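Local coordinates for protein flower-specific defensin (Nicotiana alata, PDB 4AAZ) that defends the plant against fungi such as Fusarium oxysporum and Botrytis cinerea and slows the growth of Helicoverpa caterpillars, at residues C3-N8 and E27-G32; N8-I13 and K17-K22; K22-E27 and C41-P46. All blocks are in the same frame, centred on the assembly; numbering follows the deposited sequence.

Contact 1. Residues C3-N8 and E27-G32; sequences CKTESN and EKFTDG. With EDO (1,2-ethanediol), chain C.
S7 and E27 bring the two backbones nearest, with CA atoms 7.8 Å apart, and the gap widens to 9.0 Å between the CA atoms of T5 and F29. The backbones are therefore bridged by side chains. E27, the first residue beyond helix 17-26, reaches across with an extended chain and a carboxylate at its end. S7 OG donates to E27 OE2 at 2.7 Å, and the backbone N of N8 donates to E27 OE1 at 2.9 Å in a nearly straight bond (167°). Both donors arrive on the syn side, tilted 19° from the carboxylate plane. A water extends the grip: it donates to E27 OE1 and accepts from N8 ND2. T9 OG1 is also hydrogen-bonded to E27 OE2, and S7 OG is further hydrogen-bonded to the N of F10.

The second patch centres on the F29 ring. T5 CB lies 3.8 Å from F29 CE2, with the threonine crossing the phenylalanine side chain at about a right angle and meeting its ring obliquely. K45 makes a cation-pi contact with the same ring. The turn carrying F29 is a Schellman motif, with K28 at positive phi as its C-prime residue. Four hydrogen bonds thus converge on one carboxylate. They should hold its rotation and probably favour its ionised form, while it ties the end of the helix to the loop after strand 2-6.

Contact 2. Residues N8-I13 and K17-K22; sequences NTFPGI and KPPCRK. With EDO (1,2-ethanediol), chain C.
F10 meets P19 and C20 near the start of helix 17-26, and its ring carries the whole contact between loop 8-13 and the helix. The CA atoms of F10 and C20 are 6.2 Å apart. With CG anti to the backbone N (chi1 177°), the ring extends from the loop to the helix.

The ring touches P19 at its edge. F10 CE1 lies 3.9 Å from P19 CB, which sits in the ring plane. The carbonyl O of P19 is also near the plane, 3.7 Å from F10 CD1. C20 approaches differently: its CB lies over a ring face, 4.1 Å from F10 CE1. F10 also packs on A23 and C41.

A sulfur-aromatic contact adds to this. C20 SG stands above the F10 ring face at a distance, 5.2 Å from the centroid and 12° off the ring normal. The sulfur is fixed by its disulfide to C41. That bond belongs to the cysteine-stabilised alpha-beta motif of plant defensins, in which the helix is stitched to the last strand. The loop phenylalanine thus packs against one of the motif's own cysteines.

Polar and charged groups lie on another part of the helix. R21 NH1 donates to O2 of an ethanediol, probably from the crystallisation liquor, at 2.9 Å and 164°. K17 CD packs over one face of the R21 guanidinium, 3.7 Å above its plane and offset toward the rim. K17 NZ reaches strand 31-34, with a salt bridge to D31 OD2 and a hydrogen bond to G32 O.

Contact 3. Residues K22-E27 and C41-P46; sequences KACISE and CLCTKP
C24 and C43 join helix 17-26 to strand 41-46 through a disulfide, with SG atoms 2.0 Å apart, and these two residues bury the most surface here. Their CA atoms approach to 5.3 Å, while the axes of the short segments 22-26 and 41-46 pass 8.3 Å apart. Helix and strand run in the same general direction, at 46° to each other. Both cysteines start their CA-CB bonds toward the opposite segment and hold SG beside their own backbone N. The two sulfurs therefore meet in the gap, with a left-handed twist about the S-S bond (chi3 -78°).

C41 is third in buried surface. Its SG lies 3.6 Å from C24 SG, packed but not bonded to it, since its own disulfide partner is C20. C20 and C24 are about one helical turn apart, and C41 and C43 point to the same side of the strand. Two adjoining disulfides result, with the C-X3-C helix and C-X-C strand spacing found also in scorpion toxins.

S7 lies against C41 and C43, and F29 covers part of C43. At the margin, a water donates to E27 O and accepts from K45 NZ, bridging the two.

The chain is the gamma-thionin (defensin) domain of a longer precursor. In its 47 residues the adjoining disulfides probably do much of the work of an apolar core, and C24-C43 ties the helix covalently to the central strand.

In the fold
Contact 3 is the buried one. It fastens helix 17-26 to strand 41-46, the central strand of the sheet, by a disulfide. Contact 1 lies at the surface, yet its centre is only about 3 Å from that of contact 3. It joins the outer strand 2-6 and the loop after it to the turn that follows the helix. Contact 2 is partly buried and packs loop 8-13 on the start of the same helix through one ring. E27 is shared by contacts 1 and 3, and N8 by contacts 1 and 2. The C20-C41 disulfide links contacts 2 and 3. Contact 3 is covalent, contact 2 mainly aromatic packing, contact 1 mainly hydrogen bonding to a carboxylate.

Contact 1. Residues C3-N8 and E27-G32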
ATOM      1  N   CYS A   3      -9.073  -5.825  -3.436  1.00  5.36           N
ATOM      2  CA  CYS A   3      -9.209  -4.470  -3.932  1.00  5.25           C
ATOM      3  C   CYS A   3      -8.044  -3.606  -3.497  1.00  4.75           C
ATOM      4  O   CYS A   3      -7.551  -3.768  -2.387  1.00  6.18           O
ATOM      5  CB  CYS A   3     -10.490  -3.842  -3.383  1.00  6.42           C
ATOM      6  SG  CYS A   3     -12.049  -4.407  -4.161  1.00 10.37           S
ATOM      7  N   LYS A   4      -7.653  -2.673  -4.363  1.00  5.81           N
ATOM      8  CA  LYS A   4      -6.537  -1.764  -4.111  1.00  4.96           C
ATOM      9  C   LYS A   4      -7.051  -0.400  -3.672  1.00  4.99           C
ATOM     10  O   LYS A   4      -7.966   0.177  -4.288  1.00  6.59           O
ATOM     11  CB  LYS A   4      -5.710  -1.595  -5.402  1.00  5.62           C
ATOM     12  CG  LYS A   4      -5.029  -2.876  -5.819  1.00  6.12           C
ATOM     13  CD  LYS A   4      -4.405  -2.821  -7.203  1.00  9.25           C
ATOM     14  CE  LYS A   4      -3.763  -4.152  -7.630  1.00  7.83           C
ATOM     15  NZ  LYS A   4      -3.167  -4.081  -8.999  1.00 14.81           N
ATOM     16  N   THR A   5      -6.483   0.103  -2.590  1.00  4.51           N
ATOM     17  CA  THR A   5      -6.794   1.427  -2.055  1.00  4.99           C
ATOM     18  C   THR A   5      -5.464   2.086  -1.694  1.00  4.60           C
ATOM     19  O   THR A   5      -4.687   1.486  -0.954  1.00  4.39           O
ATOM     20  CB  THR A   5      -7.652   1.320  -0.793  1.00  5.81           C
ATOM     21  OG1 THR A   5      -8.861   0.612  -1.097  1.00  8.14           O
ATOM     22  CG2 THR A   5      -7.981   2.689  -0.258  1.00  7.53           C
ATOM     23  N   GLU A   6      -5.184   3.288  -2.196  1.00  3.28           N
ATOM     24  CA  GLU A   6      -3.951   3.972  -1.831  1.00  3.17           C
ATOM     25  C   GLU A   6      -3.857   4.151  -0.335  1.00  4.21           C
ATOM     26  O   GLU A   6      -4.832   4.538   0.330  1.00  4.17           O
ATOM     27  CB  GLU A   6      -3.828   5.312  -2.542  1.00  3.65           C
ATOM     28  CG  GLU A   6      -2.475   5.966  -2.347  1.00  3.46           C
ATOM     29  CD  GLU A   6      -2.177   7.126  -3.270  1.00  3.90           C
ATOM     30  OE1 GLU A   6      -3.094   7.597  -4.010  1.00  5.76           O
ATOM     31  OE2 GLU A   6      -1.014   7.600  -3.259  1.00  3.88           O
ATOM     32  N   SER A   7      -2.699   3.873   0.230  1.00  3.34           N
ATOM     33  CA  SER A   7      -2.452   4.121   1.640  1.00  2.18           C
ATOM     34  C   SER A   7      -2.701   5.547   2.042  1.00  2.26           C
ATOM     35  O   SER A   7      -2.249   6.487   1.380  1.00  4.17           O
ATOM     36  CB  SER A   7      -0.992   3.774   1.953  1.00  3.41           C
ATOM     37  OG  SER A   7      -0.609   4.145   3.292  1.00  3.73           O
ATOM     38  N   ASN A   8      -3.376   5.728   3.179  1.00  3.45           N
ATOM     39  CA  ASN A   8      -3.614   7.080   3.680  1.00  2.72           C
ATOM     40  C   ASN A   8      -2.528   7.616   4.586  1.00  4.29           C
ATOM     41  O   ASN A   8      -2.480   8.808   4.840  1.00  5.09           O
ATOM     42  CB  ASN A   8      -4.956   7.116   4.382  1.00  4.06           C
ATOM     43  CG  ASN A   8      -6.110   6.893   3.416  1.00  4.99           C
ATOM     44  OD1 ASN A   8      -6.152   7.511   2.363  1.00  4.08           O
ATOM     45  ND2 ASN A   8      -7.050   6.012   3.764  1.00  6.14           N
ATOM     46  N   GLU A  27      -3.139   0.194   8.728  1.00  3.21           N
ATOM     47  CA  GLU A  27      -4.441   0.701   8.316  1.00  2.92           C
ATOM     48  C   GLU A  27      -5.480  -0.408   8.146  1.00  4.80           C
ATOM     49  O   GLU A  27      -6.564  -0.171   7.661  1.00  5.65           O
ATOM     50  CB  GLU A  27      -4.305   1.468   7.005  1.00  3.44           C
ATOM     51  CG  GLU A  27      -3.513   2.745   7.119  1.00  4.55           C
ATOM     52  CD  GLU A  27      -3.244   3.412   5.787  1.00  5.03           C
ATOM     53  OE1 GLU A  27      -4.187   3.610   4.992  1.00  4.69           O
ATOM     54  OE2 GLU A  27      -2.069   3.774   5.511  1.00  5.44           O
ATOM     55  N   LYS A  28      -5.125  -1.618   8.578  1.00  4.42           N
ATOM     56  CA  LYS A  28      -6.028  -2.777   8.572  1.00  4.75           C
ATOM     57  C   LYS A  28      -6.273  -3.365   7.194  1.00  4.75           C
ATOM     58  O   LYS A  28      -7.267  -4.045   6.967  1.00  7.09           O
ATOM     59  CB  LYS A  28      -7.326  -2.506   9.335  1.00  6.95           C
ATOM     60  CG  LYS A  28      -7.098  -2.153  10.793  1.00 10.18           C
ATOM     61  CD  LYS A  28      -8.423  -1.877  11.529  1.00 13.28           C
ATOM     62  CE  LYS A  28      -8.239  -0.876  12.664  1.00 31.10           C
ATOM     63  NZ  LYS A  28      -7.879   0.504  12.164  1.00 46.52           N
ATOM     64  N   PHE A  29      -5.338  -3.147   6.281  1.00  3.20           N
ATOM     65  CA  PHE A  29      -5.269  -3.914   5.062  1.00  2.54           C
ATOM     66  C   PHE A  29      -4.374  -5.113   5.317  1.00  4.10           C
ATOM     67  O   PHE A  29      -3.750  -5.229   6.366  1.00  5.96           O
ATOM     68  CB  PHE A  29      -4.739  -3.045   3.924  1.00  3.47           C
ATOM     69  CG  PHE A  29      -5.640  -1.892   3.551  1.00  3.26           C
ATOM     70  CD1 PHE A  29      -5.497  -0.665   4.179  1.00  4.34           C
ATOM     71  CD2 PHE A  29      -6.606  -2.039   2.563  1.00  4.89           C
ATOM     72  CE1 PHE A  29      -6.296   0.390   3.851  1.00  6.68           C
ATOM     73  CE2 PHE A  29      -7.420  -0.980   2.210  1.00  6.20           C
ATOM     74  CZ  PHE A  29      -7.277   0.236   2.861  1.00  8.30           C
ATOM     75  N   THR A  30      -4.283  -6.019   4.352  1.00  2.96           N
ATOM     76  CA  THR A  30      -3.490  -7.212   4.541  1.00  3.97           C
ATOM     77  C   THR A  30      -2.129  -7.149   3.839  1.00  4.18           C
ATOM     78  O   THR A  30      -1.259  -7.965   4.131  1.00  4.67           O
ATOM     79  CB  THR A  30      -4.243  -8.492   4.154  1.00  5.62           C
ATOM     80  OG1 THR A  30      -4.704  -8.393   2.818  1.00  6.53           O
ATOM     81  CG2 THR A  30      -5.461  -8.700   5.044  1.00  7.39           C
ATOM     82  N   ASP A  31      -1.939  -6.206   2.921  1.00  3.31           N
ATOM     83  CA  ASP A  31      -0.645  -6.015   2.271  1.00  2.55           C
ATOM     84  C   ASP A  31      -0.588  -4.612   1.688  1.00  3.15           C
ATOM     85  O   ASP A  31      -1.613  -3.919   1.575  1.00  3.05           O
ATOM     86  CB  ASP A  31      -0.421  -7.051   1.155  1.00  3.39           C
ATOM     87  CG  ASP A  31       0.988  -7.009   0.573  1.00  5.03           C
ATOM     88  OD1 ASP A  31       1.948  -6.951   1.370  1.00  5.40           O
ATOM     89  OD2 ASP A  31       1.156  -7.056  -0.674  1.00  5.37           O
ATOM     90  N   GLY A  32       0.620  -4.201   1.311  1.00  2.45           N
ATOM     91  CA  GLY A  32       0.822  -3.023   0.500  1.00  2.86           C
ATOM     92  C   GLY A  32       1.931  -3.273  -0.489  1.00  2.34           C
ATOM     93  O   GLY A  32       2.885  -3.967  -0.181  1.00  3.95           O
TER
HETATM   94  C1  EDO C1048       3.574 -11.325   0.946  1.00  8.46           C
HETATM   95  O1  EDO C1048       3.302 -12.269   2.019  1.00  8.35           O
HETATM   96  C2  EDO C1048       2.615 -10.142   1.008  1.00  7.54           C
HETATM   97  O2  EDO C1048       2.941  -9.336   2.134  1.00  6.66           O
HETATM   98  O   HOH W   1      -6.697   4.006   5.864  1.00 10.28           O

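Contact 2. Residues N8-I13 and K17-K22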
ATOM      1  N   ASN A   8      -3.376   5.728   3.179  1.00  3.45           N
ATOM      2  CA  ASN A   8      -3.614   7.080   3.680  1.00  2.72           C
ATOM      3  C   ASN A   8      -2.528   7.616   4.586  1.00  4.29           C
ATOM      4  O   ASN A   8      -2.480   8.808   4.840  1.00  5.09           O
ATOM      5  CB  ASN A   8      -4.956   7.116   4.382  1.00  4.06           C
ATOM      6  CG  ASN A   8      -6.110   6.893   3.416  1.00  4.99           C
ATOM      7  OD1 ASN A   8      -6.152   7.511   2.363  1.00  4.08           O
ATOM      8  ND2 ASN A   8      -7.050   6.012   3.764  1.00  6.14           N
ATOM      9  N   THR A   9      -1.686   6.733   5.101  1.00  3.60           N
ATOM     10  CA  THR A   9      -0.647   7.102   6.053  1.00  2.52           C
ATOM     11  C   THR A   9       0.785   6.958   5.567  1.00  4.09           C
ATOM     12  O   THR A   9       1.703   7.416   6.226  1.00  4.75           O
ATOM     13  CB  THR A   9      -0.784   6.316   7.390  1.00  4.85           C
ATOM     14  OG1 THR A   9      -0.362   4.944   7.248  1.00  6.06           O
ATOM     15  CG2 THR A   9      -2.182   6.390   7.921  1.00  5.03           C
ATOM     16  N   PHE A  10       1.014   6.284   4.448  1.00  2.60           N
ATOM     17  CA  PHE A  10       2.391   6.129   3.962  1.00  2.84           C
ATOM     18  C   PHE A  10       2.919   7.449   3.420  1.00  4.50           C
ATOM     19  O   PHE A  10       2.278   8.054   2.562  1.00  4.29           O
ATOM     20  CB  PHE A  10       2.444   5.089   2.840  1.00  3.63           C
ATOM     21  CG  PHE A  10       3.794   4.912   2.223  1.00  3.30           C
ATOM     22  CD1 PHE A  10       4.763   4.133   2.831  1.00  5.51           C
ATOM     23  CD2 PHE A  10       4.092   5.505   1.017  1.00  4.30           C
ATOM     24  CE1 PHE A  10       6.000   3.973   2.257  1.00  6.30           C
ATOM     25  CE2 PHE A  10       5.310   5.348   0.437  1.00  5.50           C
ATOM     26  CZ  PHE A  10       6.279   4.574   1.045  1.00  6.25           C
ATOM     27  N   PRO A  11       4.107   7.880   3.854  1.00  4.46           N
ATOM     28  CA  PRO A  11       4.632   9.163   3.364  1.00  5.40           C
ATOM     29  C   PRO A  11       5.514   9.048   2.125  1.00  4.78           C
ATOM     30  O   PRO A  11       6.404   8.185   2.085  1.00  5.17           O
ATOM     31  CB  PRO A  11       5.509   9.674   4.531  1.00  6.82           C
ATOM     32  CG  PRO A  11       5.380   8.676   5.613  1.00 15.89           C
ATOM     33  CD  PRO A  11       4.837   7.396   5.020  1.00  5.47           C
ATOM     34  N   GLY A  12       5.287   9.887   1.126  1.00  5.43           N
ATOM     35  CA  GLY A  12       6.205   9.987   0.017  1.00  5.91           C
ATOM     36  C   GLY A  12       6.003   8.964  -1.091  1.00  5.36           C
ATOM     37  O   GLY A  12       5.018   8.247  -1.125  1.00  5.19           O
ATOM     38  N   ILE A  13       6.961   8.891  -2.005  1.00  5.83           N
ATOM     39  CA  ILE A  13       6.851   7.930  -3.094  1.00  5.99           C
ATOM     40  C   ILE A  13       7.249   6.533  -2.639  1.00  6.41           C
ATOM     41  O   ILE A  13       8.072   6.334  -1.738  1.00  6.59           O
ATOM     42  CB  ILE A  13       7.618   8.298  -4.361  1.00 10.68           C
ATOM     43  CG1 ILE A  13       9.095   8.373  -4.094  1.00 15.52           C
ATOM     44  CG2 ILE A  13       7.071   9.585  -4.973  1.00 11.51           C
ATOM     45  CD1 ILE A  13       9.925   8.442  -5.403  1.00 18.33           C
ATOM     46  N   LYS A  17       9.007  -2.101  -0.798  1.00  3.99           N
ATOM     47  CA  LYS A  17       7.814  -2.664  -0.184  1.00  3.49           C
ATOM     48  C   LYS A  17       7.708  -2.512   1.345  1.00  4.68           C
ATOM     49  O   LYS A  17       6.630  -2.175   1.850  1.00  4.38           O
ATOM     50  CB  LYS A  17       7.681  -4.141  -0.521  1.00  5.53           C
ATOM     51  CG  LYS A  17       6.361  -4.758  -0.047  1.00  4.49           C
ATOM     52  CD  LYS A  17       6.306  -6.245  -0.326  1.00  5.28           C
ATOM     53  CE  LYS A  17       4.960  -6.839  -0.036  1.00  6.32           C
ATOM     54  NZ  LYS A  17       3.929  -6.365  -1.004  1.00  6.11           N
ATOM     55  N   PRO A  18       8.787  -2.794   2.099  1.00  3.53           N
ATOM     56  CA  PRO A  18       8.556  -2.924   3.559  1.00  4.35           C
ATOM     57  C   PRO A  18       7.810  -1.773   4.255  1.00  4.10           C
ATOM     58  O   PRO A  18       6.872  -2.053   5.008  1.00  4.49           O
ATOM     59  CB  PRO A  18       9.974  -3.115   4.115  1.00  6.65           C
ATOM     60  CG  PRO A  18      10.650  -3.876   2.998  1.00  5.58           C
ATOM     61  CD  PRO A  18      10.141  -3.230   1.727  1.00  4.90           C
ATOM     62  N   PRO A  19       8.182  -0.503   4.039  1.00  3.67           N
ATOM     63  CA  PRO A  19       7.457   0.550   4.756  1.00  4.58           C
ATOM     64  C   PRO A  19       6.024   0.731   4.265  1.00  4.71           C
ATOM     65  O   PRO A  19       5.161   1.213   5.003  1.00  4.44           O
ATOM     66  CB  PRO A  19       8.294   1.793   4.484  1.00  6.04           C
ATOM     67  CG  PRO A  19       8.971   1.519   3.199  1.00  5.58           C
ATOM     68  CD  PRO A  19       9.307   0.039   3.263  1.00  4.58           C
ATOM     69  N   CYS A  20       5.768   0.392   3.001  1.00  3.12           N
ATOM     70  CA  CYS A  20       4.434   0.489   2.428  1.00  3.00           C
ATOM     71  C   CYS A  20       3.531  -0.625   2.978  1.00  2.22           C
ATOM     72  O   CYS A  20       2.410  -0.381   3.429  1.00  4.07           O
ATOM     73  CB  CYS A  20       4.529   0.413   0.901  1.00  3.10           C
ATOM     74  SG  CYS A  20       2.922   0.253   0.067  1.00  4.07           S
ATOM     75  N   ARG A  21       4.015  -1.861   2.956  1.00  2.20           N
ATOM     76  CA  ARG A  21       3.291  -2.941   3.602  1.00  2.15           C
ATOM     77  C   ARG A  21       3.005  -2.625   5.067  1.00  2.69           C
ATOM     78  O   ARG A  21       1.895  -2.850   5.558  1.00  2.66           O
ATOM     79  CB  ARG A  21       4.075  -4.254   3.471  1.00  2.59           C
ATOM     80  CG  ARG A  21       3.470  -5.397   4.299  1.00  3.66           C
ATOM     81  CD  ARG A  21       4.017  -6.781   4.023  1.00  4.36           C
ATOM     82  NE  ARG A  21       5.466  -6.778   4.040  1.00  4.98           N
ATOM     83  CZ  ARG A  21       6.245  -7.606   3.350  1.00  4.27           C
ATOM     84  NH1 ARG A  21       5.721  -8.583   2.607  1.00  6.19           N
ATOM     85  NH2 ARG A  21       7.559  -7.441   3.381  1.00  6.49           N
ATOM     86  N   LYS A  22       3.990  -2.083   5.766  1.00  2.93           N
ATOM     87  CA  LYS A  22       3.794  -1.771   7.175  1.00  3.01           C
ATOM     88  C   LYS A  22       2.673  -0.751   7.339  1.00  3.41           C
ATOM     89  O   LYS A  22       1.797  -0.922   8.180  1.00  3.71           O
ATOM     90  CB  LYS A  22       5.103  -1.276   7.793  1.00  4.43           C
ATOM     91  CG  LYS A  22       5.021  -0.938   9.290  1.00  7.63           C
ATOM     92  CD  LYS A  22       6.356  -0.419   9.791  1.00 14.61           C
ATOM     93  CE  LYS A  22       6.415   1.069   9.813  1.00 33.19           C
ATOM     94  NZ  LYS A  22       5.615   1.588  10.967  1.00 34.04           N
TER
HETATM   95  C1  EDO C1048       3.574 -11.325   0.946  1.00  8.46           C
HETATM   96  O1  EDO C1048       3.302 -12.269   2.019  1.00  8.35           O
HETATM   97  C2  EDO C1048       2.615 -10.142   1.008  1.00  7.54           C
HETATM   98  O2  EDO C1048       2.941  -9.336   2.134  1.00  6.66           O

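Contact 3. Residues K22-E27 and C41-P46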
ATOM      1  N   LYS A  22       3.990  -2.083   5.766  1.00  2.93           N
ATOM      2  CA  LYS A  22       3.794  -1.771   7.175  1.00  3.01           C
ATOM      3  C   LYS A  22       2.673  -0.751   7.339  1.00  3.41           C
ATOM      4  O   LYS A  22       1.797  -0.922   8.180  1.00  3.71           O
ATOM      5  CB  LYS A  22       5.103  -1.276   7.793  1.00  4.43           C
ATOM      6  CG  LYS A  22       5.021  -0.938   9.290  1.00  7.63           C
ATOM      7  CD  LYS A  22       6.356  -0.419   9.791  1.00 14.61           C
ATOM      8  CE  LYS A  22       6.415   1.069   9.813  1.00 33.19           C
ATOM      9  NZ  LYS A  22       5.615   1.588  10.967  1.00 34.04           N
ATOM     10  N   ALA A  23       2.696   0.320   6.557  1.00  3.34           N
ATOM     11  CA  ALA A  23       1.637   1.321   6.629  1.00  2.52           C
ATOM     12  C   ALA A  23       0.284   0.717   6.356  1.00  2.37           C
ATOM     13  O   ALA A  23      -0.681   0.963   7.060  1.00  3.53           O
ATOM     14  CB  ALA A  23       1.944   2.449   5.632  1.00  3.17           C
ATOM     15  N   CYS A  24       0.192  -0.086   5.305  1.00  2.83           N
ATOM     16  CA  CYS A  24      -1.073  -0.698   4.937  1.00  2.17           C
ATOM     17  C   CYS A  24      -1.616  -1.613   6.016  1.00  1.80           C
ATOM     18  O   CYS A  24      -2.813  -1.610   6.307  1.00  2.83           O
ATOM     19  CB  CYS A  24      -0.908  -1.422   3.613  1.00  3.76           C
ATOM     20  SG  CYS A  24      -0.695  -0.268   2.205  1.00  3.43           S
ATOM     21  N   ILE A  25      -0.733  -2.415   6.605  1.00  2.74           N
ATOM     22  CA  ILE A  25      -1.163  -3.300   7.692  1.00  3.97           C
ATOM     23  C   ILE A  25      -1.616  -2.457   8.893  1.00  3.46           C
ATOM     24  O   ILE A  25      -2.585  -2.799   9.572  1.00  3.83           O
ATOM     25  CB  ILE A  25      -0.064  -4.348   8.018  1.00  3.00           C
ATOM     26  CG1 ILE A  25       0.048  -5.285   6.827  1.00  4.22           C
ATOM     27  CG2 ILE A  25      -0.395  -5.129   9.269  1.00  5.29           C
ATOM     28  CD1 ILE A  25       1.182  -6.305   6.910  1.00  6.32           C
ATOM     29  N   SER A  26      -0.936  -1.343   9.161  1.00  3.65           N
ATOM     30  CA  SER A  26      -1.324  -0.407  10.222  0.51  2.65           C
ATOM     31  C   SER A  26      -2.727   0.121  10.005  1.00  5.39           C
ATOM     32  O   SER A  26      -3.419   0.469  10.960  1.00  5.66           O
ATOM     33  CB  SER A  26      -0.377   0.797  10.300  0.51  6.49           C
ATOM     34  OG  SER A  26       0.908   0.461  10.779  0.51 12.81           O
ATOM     35  N   GLU A  27      -3.139   0.194   8.728  1.00  3.21           N
ATOM     36  CA  GLU A  27      -4.441   0.701   8.316  1.00  2.92           C
ATOM     37  C   GLU A  27      -5.480  -0.408   8.146  1.00  4.80           C
ATOM     38  O   GLU A  27      -6.564  -0.171   7.661  1.00  5.65           O
ATOM     39  CB  GLU A  27      -4.305   1.468   7.005  1.00  3.44           C
ATOM     40  CG  GLU A  27      -3.513   2.745   7.119  1.00  4.55           C
ATOM     41  CD  GLU A  27      -3.244   3.412   5.787  1.00  5.03           C
ATOM     42  OE1 GLU A  27      -4.187   3.610   4.992  1.00  4.69           O
ATOM     43  OE2 GLU A  27      -2.069   3.774   5.511  1.00  5.44           O
ATOM     44  N   CYS A  41       1.919   3.939  -2.811  1.00  2.60           N
ATOM     45  CA  CYS A  41       1.723   2.777  -1.958  1.00  2.60           C
ATOM     46  C   CYS A  41       0.265   2.365  -2.020  1.00  2.46           C
ATOM     47  O   CYS A  41      -0.614   3.122  -1.548  1.00  3.83           O
ATOM     48  CB  CYS A  41       2.134   3.137  -0.545  1.00  3.87           C
ATOM     49  SG  CYS A  41       1.806   1.850   0.679  1.00  3.30           S
ATOM     50  N   LEU A  42       0.009   1.216  -2.640  1.00  2.49           N
ATOM     51  CA  LEU A  42      -1.341   0.700  -2.782  1.00  2.83           C
ATOM     52  C   LEU A  42      -1.546  -0.439  -1.820  1.00  2.60           C
ATOM     53  O   LEU A  42      -0.828  -1.451  -1.860  1.00  3.65           O
ATOM     54  CB  LEU A  42      -1.608   0.249  -4.217  1.00  3.88           C
ATOM     55  CG  LEU A  42      -1.416   1.327  -5.284  1.00  2.83           C
ATOM     56  CD1 LEU A  42      -1.666   0.718  -6.695  1.00  7.29           C
ATOM     57  CD2 LEU A  42      -2.328   2.503  -5.033  1.00  5.19           C
ATOM     58  N   CYS A  43      -2.530  -0.271  -0.947  1.00  2.82           N
ATOM     59  CA  CYS A  43      -2.911  -1.312  -0.011  1.00  2.63           C
ATOM     60  C   CYS A  43      -3.911  -2.265  -0.647  1.00  3.78           C
ATOM     61  O   CYS A  43      -4.723  -1.852  -1.503  1.00  4.73           O
ATOM     62  CB  CYS A  43      -3.550  -0.720   1.251  1.00  4.33           C
ATOM     63  SG  CYS A  43      -2.563   0.553   2.077  1.00  4.10           S
ATOM     64  N   THR A  44      -3.888  -3.519  -0.223  1.00  3.03           N
ATOM     65  CA  THR A  44      -4.852  -4.493  -0.698  1.00  3.10           C
ATOM     66  C   THR A  44      -5.496  -5.231   0.466  1.00  4.41           C
ATOM     67  O   THR A  44      -4.859  -5.454   1.508  1.00  4.33           O
ATOM     68  CB  THR A  44      -4.225  -5.514  -1.660  1.00  3.47           C
ATOM     69  OG1 THR A  44      -3.033  -6.066  -1.089  1.00  4.93           O
ATOM     70  CG2 THR A  44      -3.879  -4.862  -2.962  1.00  5.94           C
ATOM     71  N   LYS A  45      -6.764  -5.599   0.299  1.00  3.27           N
ATOM     72  CA  LYS A  45      -7.430  -6.505   1.234  1.00  3.47           C
ATOM     73  C   LYS A  45      -8.576  -7.159   0.486  1.00  3.94           C
ATOM     74  O   LYS A  45      -8.985  -6.649  -0.561  1.00  4.61           O
ATOM     75  CB  LYS A  45      -7.931  -5.754   2.481  1.00  4.32           C
ATOM     76  CG  LYS A  45      -9.048  -4.755   2.249  1.00  5.65           C
ATOM     77  CD  LYS A  45      -9.427  -4.070   3.556  1.00 10.48           C
ATOM     78  CE  LYS A  45     -10.491  -3.017   3.369  1.00 18.68           C
ATOM     79  NZ  LYS A  45     -10.801  -2.339   4.668  1.00 19.15           N
ATOM     80  N   PRO A  46      -9.105  -8.274   0.992  1.00  4.84           N
ATOM     81  CA  PRO A  46     -10.244  -8.929   0.350  1.00  4.58           C
ATOM     82  C   PRO A  46     -11.432  -7.994   0.267  1.00  4.68           C
ATOM     83  O   PRO A  46     -11.691  -7.207   1.177  1.00  5.94           O
ATOM     84  CB  PRO A  46     -10.544 -10.111   1.279  1.00  7.54           C
ATOM     85  CG  PRO A  46      -9.186 -10.435   1.887  1.00  7.68           C
ATOM     86  CD  PRO A  46      -8.585  -9.059   2.127  1.00  5.49           C
TER
HETATM   87  O   HOH W   2      -8.858  -0.892   6.005  1.00 18.70           O